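Local coordinates for protein mRNA interferase (Mycobacterium tuberculosis, PDB 6L2A) that probably acts as the toxin of a type II toxin-antitoxin system, an endonuclease of the MazF family that cuts RNA, at residues 50-55 / 88-93; 54-59 / 81-86. The protein carries 6 engineered substitutions. All coordinates share one frame; numbering follows the deposited sequence.

Contact 1: 50-55 / 88-93; sequences ITVVPV and RSIATA. Engineered in segment 88-93: A93 (natural residue Glu).
I50 and I90 begin an antiparallel strand pairing in the SH3-like barrel of the MazF/PemK family, where 88-91 runs beside the first half of strand 49-56. The local axes come within 4.6 Å at 129°, an angle well short of exactly antiparallel that reflects the strong twist of a small, curled sheet. The I50-I90 pair is of the hydrogen-bonded type: I50 N gives its proton to I90 O at 2.8 Å, and I90 N returns one to I50 O at 2.7 Å. Beyond it, the ethyl branch of I50 turns to the short helical turn after the strand. There its CG1 meets T92 CG2 at 3.6 Å, the two side chains at about a right angle, and A42 of helix 36-45 touches both.

T51 and S89 form the non-hydrogen-bonded pair, their CA atoms 4.1 Å apart. Their hydroxyls lie on one face: T51 OG1 lies 3.0 Å from S89 OG, close enough for a hydrogen bond, although the T51 proton has another acceptor within reach. Each also has a partner on the second subunit: T51 OG1 bonds H117 NE2, and S89 OG bonds the carbonyls of I87 and E85. This polar face is therefore part of the dimer interface.

V52 and R88 restore the hydrogen-bonded pattern through V52 N to R88 O and R88 N to V52 O, both nearly straight. I90 takes the crowded position for CG1 (chi1 58°) and then extends (chi2 173°), which sends CD1 out from the sheet, where V52 CG1, reaching back along its own strand, meets it at 4.0 Å, the side chains crossing at about a right angle. The last touch is loose and apolar, the ring carbon P54 CG lying 4.4 Å from R88 CG.

Contact 2: 54-59 / 81-86; sequences PVTSNI and KAQAEQ
K81 NZ is gripped by three groups where strand 54-56 gives way to the loop: K61 O, Q66 OE1 and a water that takes its proton at 3.1 Å and passes a weak bond to N58 O. The aliphatic part of the same side chain supplies the direct contact, with K81 CE only 3.2 Å from N58 O. With chi1 61°, K81 CG lies between the backbone N and the carbonyl carbon and meets T56 CG2 at 3.6 Å; the extended remainder takes CE past N58 O and NZ on to its oxygens. K81 is a buried residue, and these oxygens would be expected to stabilise a charged ammonium.

The backbones of the two strands pair in antiparallel fashion. K81 N bonds T56 O at 2.9 Å, and T56 N bonds K81 O at 3.0 Å with the donor tilted 23° from the carbonyl plane. Q83 N closes the pairing on P54 O, again at 2.9 Å and almost head-on to the oxygen. T56 holds its methyl towards Q83, whose amide oxygen OE1 stands 3.2 Å from T56 CG2. On its other branch T56 OG1 accepts a weak bond from N58 N, an ST turn where the strand ends. V55 and A82 make the non-hydrogen-bonded pair on the opposite face, V55 CG2 against the methyl of A82, with L69 touching both.

At the far end Q86 N bonds Q83 O, bringing Q86 O to 3.1 Å from P54 CD; the side chains of P54 and Q86 cross at about a right angle, Q86 CB facing ring carbons CG and CD. The 3-10 turn 84-85 lets the chain pass from strand 80-83 to strand 88-91, both antiparallel partners of strand 49-56 in the strongly curled SH3-like sheet of this MazF-family toxin.

Contacts 1 and 2 use successive parts of strand 49-56 and share P54 and V55, their centres about 13 Å apart. Within the chain, 81-86 is followed, after the single residue I87, by 88-93, so the same run of backbone pairs first with the later half of the long strand and then with the earlier half. V53 joins the two: its CG1 lies 3.3 Å from Q83 O and 3.8 Å from A82 CB. A second connection runs between subunits, S89 bonding the E85 carbonyl of the second subunit, a contact 2 residue there. Both contacts reach the second subunit; MazF relatives bind RNA along their dimer interface, but none is bound here to place either contact.

Contact 1: 50-55 / 88-93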
ATOM      1  N   ILE A  50      10.098  -2.455   0.219  1.00 19.66           N
ATOM      2  CA  ILE A  50       9.362  -3.074  -0.875  1.00 24.65           C
ATOM      3  C   ILE A  50       7.890  -3.042  -0.494  1.00 23.12           C
ATOM      4  O   ILE A  50       7.544  -3.104   0.689  1.00 27.82           O
ATOM      5  CB  ILE A  50       9.832  -4.524  -1.139  1.00 25.91           C
ATOM      6  CG1 ILE A  50      11.356  -4.573  -1.244  1.00 32.48           C
ATOM      7  CG2 ILE A  50       9.198  -5.094  -2.400  1.00 34.95           C
ATOM      8  CD1 ILE A  50      11.906  -3.819  -2.434  1.00 27.01           C
ATOM      9  N   THR A  51       7.018  -2.928  -1.490  1.00 16.33           N
ATOM     10  CA  THR A  51       5.583  -2.942  -1.254  1.00 12.82           C
ATOM     11  C   THR A  51       5.014  -4.254  -1.773  1.00 17.53           C
ATOM     12  O   THR A  51       5.296  -4.650  -2.907  1.00 16.49           O
ATOM     13  CB  THR A  51       4.905  -1.746  -1.923  1.00 18.30           C
ATOM     14  OG1 THR A  51       5.440  -0.536  -1.373  1.00 17.50           O
ATOM     15  CG2 THR A  51       3.414  -1.784  -1.671  1.00 22.35           C
ATOM     16  N   VAL A  52       4.234  -4.936  -0.930  1.00 14.54           N
ATOM     17  CA  VAL A  52       3.733  -6.267  -1.241  1.00 13.60           C
ATOM     18  C   VAL A  52       2.232  -6.327  -1.003  1.00 18.66           C
ATOM     19  O   VAL A  52       1.661  -5.546  -0.238  1.00 16.78           O
ATOM     20  CB  VAL A  52       4.441  -7.366  -0.416  1.00 14.74           C
ATOM     21  CG1 VAL A  52       5.938  -7.365  -0.696  1.00 14.25           C
ATOM     22  CG2 VAL A  52       4.160  -7.180   1.071  1.00 16.27           C
ATOM     23  N   VAL A  53       1.600  -7.287  -1.669  1.00 15.61           N
ATOM     24  CA  VAL A  53       0.181  -7.585  -1.500  1.00 13.82           C
ATOM     25  C   VAL A  53       0.051  -9.000  -0.945  1.00 15.33           C
ATOM     26  O   VAL A  53       0.414  -9.967  -1.630  1.00 18.46           O
ATOM     27  CB  VAL A  53      -0.577  -7.422  -2.827  1.00 15.08           C
ATOM     28  CG1 VAL A  53      -1.951  -8.043  -2.736  1.00 14.38           C
ATOM     29  CG2 VAL A  53      -0.682  -5.948  -3.189  1.00 14.93           C
ATOM     30  N   PRO A  54      -0.441  -9.168   0.281  1.00 19.84           N
ATOM     31  CA  PRO A  54      -0.516 -10.509   0.870  1.00 17.37           C
ATOM     32  C   PRO A  54      -1.483 -11.409   0.121  1.00 18.21           C
ATOM     33  O   PRO A  54      -2.440 -10.957  -0.511  1.00 18.47           O
ATOM     34  CB  PRO A  54      -1.002 -10.246   2.301  1.00 18.17           C
ATOM     35  CG  PRO A  54      -0.673  -8.816   2.562  1.00 21.95           C
ATOM     36  CD  PRO A  54      -0.816  -8.122   1.243  1.00 20.32           C
ATOM     37  N   VAL A  55      -1.221 -12.708   0.216  1.00 18.20           N
ATOM     38  CA  VAL A  55      -1.958 -13.734  -0.503  1.00 18.95           C
ATOM     39  C   VAL A  55      -2.502 -14.734   0.509  1.00 19.46           C
ATOM     40  O   VAL A  55      -1.815 -15.087   1.472  1.00 27.86           O
ATOM     41  CB  VAL A  55      -1.046 -14.416  -1.546  1.00 24.82           C
ATOM     42  CG1 VAL A  55      -1.662 -15.683  -2.055  1.00 33.04           C
ATOM     43  CG2 VAL A  55      -0.774 -13.467  -2.702  1.00 23.46           C
ATOM     44  N   ARG A  88       0.997  -3.705   2.055  1.00 22.63           N
ATOM     45  CA  ARG A  88       1.941  -3.248   3.066  1.00 29.61           C
ATOM     46  C   ARG A  88       3.290  -2.971   2.424  1.00 25.36           C
ATOM     47  O   ARG A  88       3.641  -3.541   1.387  1.00 20.10           O
ATOM     48  CB  ARG A  88       2.167  -4.269   4.192  1.00 26.23           C
ATOM     49  CG  ARG A  88       1.032  -5.223   4.480  1.00 48.08           C
ATOM     50  CD  ARG A  88       0.126  -4.694   5.574  1.00 48.07           C
ATOM     51  NE  ARG A  88      -0.633  -5.772   6.198  1.00 41.59           N
ATOM     52  CZ  ARG A  88      -0.159  -6.545   7.170  1.00 62.61           C
ATOM     53  NH1 ARG A  88      -0.914  -7.506   7.685  1.00 65.71           N
ATOM     54  NH2 ARG A  88       1.072  -6.357   7.628  1.00 55.81           N
ATOM     55  N   SER A  89       4.059  -2.106   3.077  1.00 28.85           N
ATOM     56  CA  SER A  89       5.461  -1.891   2.752  1.00 24.02           C
ATOM     57  C   SER A  89       6.317  -2.540   3.828  1.00 29.28           C
ATOM     58  O   SER A  89       6.060  -2.362   5.023  1.00 28.80           O
ATOM     59  CB  SER A  89       5.786  -0.401   2.633  1.00 28.89           C
ATOM     60  OG  SER A  89       5.130   0.164   1.511  1.00 37.25           O
ATOM     61  N   ILE A  90       7.323  -3.300   3.402  1.00 27.33           N
ATOM     62  CA  ILE A  90       8.183  -4.038   4.311  1.00 23.11           C
ATOM     63  C   ILE A  90       9.632  -3.738   3.966  1.00 19.93           C
ATOM     64  O   ILE A  90       9.956  -3.300   2.860  1.00 19.47           O
ATOM     65  CB  ILE A  90       7.926  -5.559   4.251  1.00 24.80           C
ATOM     66  CG1 ILE A  90       8.140  -6.072   2.826  1.00 19.74           C
ATOM     67  CG2 ILE A  90       6.518  -5.882   4.727  1.00 33.50           C
ATOM     68  CD1 ILE A  90       8.079  -7.587   2.703  1.00 22.30           C
ATOM     69  N   ALA A  91      10.506  -3.977   4.936  1.00 22.64           N
ATOM     70  CA  ALA A  91      11.935  -3.922   4.676  1.00 23.89           C
ATOM     71  C   ALA A  91      12.355  -5.118   3.832  1.00 20.39           C
ATOM     72  O   ALA A  91      11.761  -6.197   3.908  1.00 23.35           O
ATOM     73  CB  ALA A  91      12.717  -3.903   5.989  1.00 23.99           C
ATOM     74  N   THR A  92      13.391  -4.919   3.012  1.00 20.50           N
ATOM     75  CA  THR A  92      13.946  -6.047   2.268  1.00 25.56           C
ATOM     76  C   THR A  92      14.427  -7.140   3.209  1.00 29.69           C
ATOM     77  O   THR A  92      14.427  -8.320   2.844  1.00 21.92           O
ATOM     78  CB  THR A  92      15.093  -5.588   1.366  1.00 24.44           C
ATOM     79  OG1 THR A  92      16.129  -5.004   2.165  1.00 29.45           O
ATOM     80  CG2 THR A  92      14.603  -4.572   0.351  1.00 24.65           C
ATOM     81  N   ALA A  93      14.825  -6.768   4.428  1.00 32.05           N
ATOM     82  CA  ALA A  93      15.194  -7.757   5.434  1.00 26.96           C
ATOM     83  C   ALA A  93      14.029  -8.665   5.801  1.00 28.30           C
ATOM     84  O   ALA A  93      14.249  -9.730   6.387  1.00 34.44           O
ATOM     85  CB  ALA A  93      15.733  -7.058   6.683  1.00 34.97           C
TER

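Contact 2: 54-59 / 81-86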
ATOM      1  N   PRO A  54      -0.441  -9.168   0.281  1.00 19.84           N
ATOM      2  CA  PRO A  54      -0.516 -10.509   0.870  1.00 17.37           C
ATOM      3  C   PRO A  54      -1.483 -11.409   0.121  1.00 18.21           C
ATOM      4  O   PRO A  54      -2.440 -10.957  -0.511  1.00 18.47           O
ATOM      5  CB  PRO A  54      -1.002 -10.246   2.301  1.00 18.17           C
ATOM      6  CG  PRO A  54      -0.673  -8.816   2.562  1.00 21.95           C
ATOM      7  CD  PRO A  54      -0.816  -8.122   1.243  1.00 20.32           C
ATOM      8  N   VAL A  55      -1.221 -12.708   0.216  1.00 18.20           N
ATOM      9  CA  VAL A  55      -1.958 -13.734  -0.503  1.00 18.95           C
ATOM     10  C   VAL A  55      -2.502 -14.734   0.509  1.00 19.46           C
ATOM     11  O   VAL A  55      -1.815 -15.087   1.472  1.00 27.86           O
ATOM     12  CB  VAL A  55      -1.046 -14.416  -1.546  1.00 24.82           C
ATOM     13  CG1 VAL A  55      -1.662 -15.683  -2.055  1.00 33.04           C
ATOM     14  CG2 VAL A  55      -0.774 -13.467  -2.702  1.00 23.46           C
ATOM     15  N   THR A  56      -3.746 -15.173   0.302  1.00 21.35           N
ATOM     16  CA  THR A  56      -4.398 -16.122   1.196  1.00 20.97           C
ATOM     17  C   THR A  56      -5.029 -17.250   0.392  1.00 28.09           C
ATOM     18  O   THR A  56      -5.399 -17.076  -0.771  1.00 25.54           O
ATOM     19  CB  THR A  56      -5.476 -15.448   2.059  1.00 33.40           C
ATOM     20  OG1 THR A  56      -6.159 -16.442   2.835  1.00 26.42           O
ATOM     21  CG2 THR A  56      -6.485 -14.725   1.183  1.00 22.83           C
ATOM     22  N   SER A  57      -5.157 -18.411   1.034  1.00 20.65           N
ATOM     23  CA  SER A  57      -5.708 -19.601   0.400  1.00 21.89           C
ATOM     24  C   SER A  57      -7.218 -19.721   0.556  1.00 26.03           C
ATOM     25  O   SER A  57      -7.807 -20.663   0.017  1.00 30.15           O
ATOM     26  CB  SER A  57      -5.035 -20.858   0.964  1.00 35.85           C
ATOM     27  OG  SER A  57      -5.104 -20.886   2.379  1.00 32.66           O
ATOM     28  N   ASN A  58      -7.860 -18.806   1.277  1.00 29.13           N
ATOM     29  CA  ASN A  58      -9.313 -18.805   1.404  1.00 25.65           C
ATOM     30  C   ASN A  58      -9.895 -18.008   0.243  1.00 30.01           C
ATOM     31  O   ASN A  58      -9.798 -16.777   0.217  1.00 31.87           O
ATOM     32  CB  ASN A  58      -9.750 -18.216   2.742  1.00 25.30           C
ATOM     33  CG  ASN A  58     -11.251 -18.304   2.951  1.00 44.44           C
ATOM     34  OD1 ASN A  58     -11.888 -19.277   2.543  1.00 46.35           O
ATOM     35  ND2 ASN A  58     -11.826 -17.283   3.575  1.00 35.36           N
ATOM     36  N   ILE A  59     -10.502 -18.706  -0.716  1.00 31.13           N
ATOM     37  CA  ILE A  59     -11.021 -18.065  -1.919  1.00 22.70           C
ATOM     38  C   ILE A  59     -12.539 -18.175  -1.962  1.00 32.29           C
ATOM     39  O   ILE A  59     -13.137 -18.195  -3.045  1.00 30.66           O
ATOM     40  CB  ILE A  59     -10.396 -18.677  -3.186  1.00 29.07           C
ATOM     41  CG1 ILE A  59     -10.602 -20.193  -3.206  1.00 35.07           C
ATOM     42  CG2 ILE A  59      -8.914 -18.340  -3.270  1.00 32.31           C
ATOM     43  CD1 ILE A  59     -10.145 -20.853  -4.491  1.00 36.20           C
ATOM     44  N   LYS A  81      -5.792 -15.981  -3.418  1.00 18.34           N
ATOM     45  CA  LYS A  81      -6.176 -14.655  -3.871  1.00 19.71           C
ATOM     46  C   LYS A  81      -5.243 -13.620  -3.265  1.00 16.27           C
ATOM     47  O   LYS A  81      -4.912 -13.680  -2.078  1.00 18.59           O
ATOM     48  CB  LYS A  81      -7.644 -14.331  -3.530  1.00 24.46           C
ATOM     49  CG  LYS A  81      -7.992 -14.319  -2.058  1.00 20.93           C
ATOM     50  CD  LYS A  81      -9.429 -13.857  -1.860  1.00 23.37           C
ATOM     51  CE  LYS A  81      -9.747 -13.639  -0.392  1.00 23.11           C
ATOM     52  NZ  LYS A  81     -11.196 -13.372  -0.176  1.00 23.49           N
ATOM     53  N   ALA A  82      -4.789 -12.696  -4.108  1.00 18.78           N
ATOM     54  CA  ALA A  82      -4.048 -11.538  -3.639  1.00 15.54           C
ATOM     55  C   ALA A  82      -5.034 -10.522  -3.080  1.00 16.45           C
ATOM     56  O   ALA A  82      -6.062 -10.243  -3.701  1.00 16.93           O
ATOM     57  CB  ALA A  82      -3.233 -10.923  -4.776  1.00 15.12           C
ATOM     58  N   GLN A  83      -4.727  -9.983  -1.908  1.00 18.36           N
ATOM     59  CA  GLN A  83      -5.618  -9.069  -1.198  1.00 22.32           C
ATOM     60  C   GLN A  83      -5.019  -7.667  -1.271  1.00 16.07           C
ATOM     61  O   GLN A  83      -4.217  -7.277  -0.421  1.00 16.39           O
ATOM     62  CB  GLN A  83      -5.806  -9.515   0.247  1.00 16.91           C
ATOM     63  CG  GLN A  83      -6.291 -10.944   0.407  1.00 18.85           C
ATOM     64  CD  GLN A  83      -6.454 -11.332   1.863  1.00 30.22           C
ATOM     65  OE1 GLN A  83      -5.567 -11.943   2.458  1.00 33.83           O
ATOM     66  NE2 GLN A  83      -7.590 -10.971   2.447  1.00 29.59           N
ATOM     67  N   ALA A  84      -5.420  -6.905  -2.293  1.00 16.09           N
ATOM     68  CA  ALA A  84      -4.888  -5.558  -2.462  1.00 18.50           C
ATOM     69  C   ALA A  84      -5.275  -4.633  -1.318  1.00 22.53           C
ATOM     70  O   ALA A  84      -4.564  -3.654  -1.064  1.00 17.85           O
ATOM     71  CB  ALA A  84      -5.353  -4.961  -3.791  1.00 17.65           C
ATOM     72  N   GLU A  85      -6.379  -4.916  -0.621  1.00 17.83           N
ATOM     73  CA  GLU A  85      -6.755  -4.104   0.529  1.00 20.01           C
ATOM     74  C   GLU A  85      -5.836  -4.325   1.725  1.00 21.95           C
ATOM     75  O   GLU A  85      -5.923  -3.569   2.698  1.00 21.67           O
ATOM     76  CB  GLU A  85      -8.211  -4.382   0.925  1.00 20.32           C
ATOM     77  CG  GLU A  85      -8.441  -5.623   1.793  1.00 21.22           C
ATOM     78  CD  GLU A  85      -8.425  -6.933   1.015  1.00 27.62           C
ATOM     79  OE1 GLU A  85      -8.046  -6.935  -0.175  1.00 17.87           O
ATOM     80  OE2 GLU A  85      -8.803  -7.969   1.602  1.00 28.57           O
ATOM     81  N   GLN A  86      -4.959  -5.330   1.673  1.00 18.21           N
ATOM     82  CA  GLN A  86      -4.011  -5.610   2.743  1.00 22.48           C
ATOM     83  C   GLN A  86      -2.592  -5.192   2.374  1.00 20.46           C
ATOM     84  O   GLN A  86      -1.632  -5.693   2.965  1.00 23.67           O
ATOM     85  CB  GLN A  86      -4.050  -7.094   3.107  1.00 24.55           C
ATOM     86  CG  GLN A  86      -5.435  -7.610   3.459  1.00 30.45           C
ATOM     87  CD  GLN A  86      -5.578  -7.928   4.932  1.00 43.55           C
ATOM     88  OE1 GLN A  86      -5.585  -7.029   5.775  1.00 49.36           O
ATOM     89  NE2 GLN A  86      -5.690  -9.212   5.253  1.00 46.57           N
TER
HETATM   90  O   HOH W   1     -12.774 -15.781   0.834  1.00 31.13           O